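Local coordinates for epimerase (Methylomonas sp. DH-1, PDB 7CJ4), which catalyses the manganese-dependent epimerization of ketoses at C3, acting most strongly on L-ribulose and also interconverting D-allulose and D-fructose, at residues C109-C114 and D150-N155. Numbering follows the deposited sequence.
Sequences CGVIYC and DLEVVN. With MN (manganese (II) ion), chain C.
Tyr113 and Gly110 grip the backbone of Glu152 from both its polar atoms, consistent with a second shell that helps position a metal ligand. The Tyr113 hydroxyl donates to Glu152 O (OH to O 2.6 Å), tilted somewhat from the carbonyl plane. Glu152 N in turn gives a nearly straight bond to Gly110 O, 163° at the hydrogen. With CG between its own backbone N and carbonyl carbon (chi1 55°), Tyr113 swings its ring over to the strand, so that CD2 rests 3.8 Å from Leu151 CB. On this tight side Leu151 CD2 also meets Ile112 CD1 at 3.6 Å, the two side chains crossing at about a right angle, and Met135 of helix 125-143 touches all three residues. A phenylalanine in place of Tyr113 would probably keep the packing on Leu151 but leave the buried Glu152 carbonyl without its hydroxyl partner.

Toward the metal the extended Glu152 side chain stays closely packed, its OE1 3.1 Å from Gly110 CA. The looser part is the far end of 150-155: Val153 barely touches 109-114, though Val154 CG1 still meets Val111 CG2. The wet side is the manganese, bound by Glu152 OE2, a water, Asp185, His211 and Glu246. Strand 148-152 thus delivers Glu152 from its C-terminal end, packed against the loop after parallel neighbour 107-109, as in xylose isomerase-like TIM barrels.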
# COMPACT_ATOMS: atom_id res chain seq x y z
N CYS A 109 0.93 18.69 -10.45
CA CYS A 109 0.88 17.91 -9.19
C CYS A 109 1.21 16.43 -9.43
O CYS A 109 1.59 16.07 -10.57
CB CYS A 109 -0.48 18.06 -8.50
SG CYS A 109 -1.87 17.34 -9.40
N GLY A 110 1.10 15.61 -8.38
CA GLY A 110 1.41 14.17 -8.42
C GLY A 110 2.82 13.88 -7.97
O GLY A 110 3.41 14.71 -7.26
N VAL A 111 3.37 12.73 -8.37
CA VAL A 111 4.72 12.25 -7.94
C VAL A 111 5.75 12.81 -8.93
O VAL A 111 6.27 12.04 -9.74
CB VAL A 111 4.73 10.72 -7.83
CG1 VAL A 111 6.09 10.17 -7.42
CG2 VAL A 111 3.65 10.25 -6.86
N ILE A 112 5.99 14.12 -8.86
CA ILE A 112 6.84 14.88 -9.81
C ILE A 112 8.28 14.95 -9.29
O ILE A 112 9.11 15.54 -9.99
CB ILE A 112 6.29 16.30 -10.04
CG1 ILE A 112 6.07 17.04 -8.72
CG2 ILE A 112 5.04 16.28 -10.90
CD1 ILE A 112 5.67 18.49 -8.89
N TYR A 113 8.55 14.38 -8.11
CA TYR A 113 9.81 14.59 -7.36
C TYR A 113 10.64 13.29 -7.29
O TYR A 113 11.72 13.30 -6.68
CB TYR A 113 9.49 15.10 -5.95
CG TYR A 113 8.54 14.22 -5.19
CD1 TYR A 113 8.97 13.05 -4.59
CD2 TYR A 113 7.20 14.54 -5.08
CE1 TYR A 113 8.11 12.23 -3.89
CE2 TYR A 113 6.31 13.73 -4.39
CZ TYR A 113 6.77 12.57 -3.79
OH TYR A 113 5.92 11.76 -3.10
N CYS A 114 10.14 12.21 -7.88
CA CYS A 114 10.81 10.88 -7.89
C CYS A 114 10.11 9.96 -8.89
O CYS A 114 9.02 10.33 -9.37
CB CYS A 114 10.77 10.23 -6.51
SG CYS A 114 9.12 9.65 -6.04
N ASP A 150 2.66 21.08 -6.86
CA ASP A 150 2.18 20.46 -5.61
C ASP A 150 2.77 19.05 -5.55
O ASP A 150 2.45 18.24 -6.44
CB ASP A 150 0.65 20.47 -5.57
CG ASP A 150 0.08 21.76 -6.13
OD1 ASP A 150 -0.04 22.74 -5.37
OD2 ASP A 150 -0.21 21.79 -7.35
N LEU A 151 3.64 18.79 -4.57
CA LEU A 151 4.31 17.47 -4.41
C LEU A 151 3.33 16.53 -3.70
O LEU A 151 2.98 16.80 -2.54
CB LEU A 151 5.60 17.63 -3.61
CG LEU A 151 6.49 18.81 -3.98
CD1 LEU A 151 7.95 18.50 -3.70
CD2 LEU A 151 6.33 19.22 -5.42
N GLU A 152 2.89 15.47 -4.38
CA GLU A 152 1.91 14.50 -3.83
C GLU A 152 2.63 13.52 -2.89
O GLU A 152 3.50 12.74 -3.36
CB GLU A 152 1.19 13.77 -4.96
CG GLU A 152 0.12 12.80 -4.46
CD GLU A 152 -0.75 12.21 -5.56
OE1 GLU A 152 -0.32 12.22 -6.73
OE2 GLU A 152 -1.85 11.73 -5.24
N VAL A 153 2.28 13.55 -1.60
CA VAL A 153 2.76 12.53 -0.62
C VAL A 153 2.03 11.22 -0.93
O VAL A 153 0.78 11.24 -0.91
CB VAL A 153 2.52 13.00 0.83
CG1 VAL A 153 2.75 11.88 1.83
CG2 VAL A 153 3.40 14.20 1.16
N VAL A 154 2.78 10.16 -1.27
CA VAL A 154 2.21 8.82 -1.61
C VAL A 154 2.77 7.76 -0.65
O VAL A 154 3.76 8.05 0.05
CB VAL A 154 2.45 8.45 -3.09
CG1 VAL A 154 1.76 9.43 -4.02
CG2 VAL A 154 3.93 8.33 -3.43
N ASN A 155 2.15 6.58 -0.63
CA ASN A 155 2.49 5.49 0.33
C ASN A 155 3.84 4.89 -0.04
O ASN A 155 4.37 5.22 -1.11
CB ASN A 155 1.42 4.40 0.37
CG ASN A 155 1.34 3.61 -0.91
OD1 ASN A 155 2.27 2.86 -1.25
ND2 ASN A 155 0.24 3.79 -1.63
MN MN C . -3.36 10.74 -6.28
O HOH W 1 -2.00 9.17 -6.98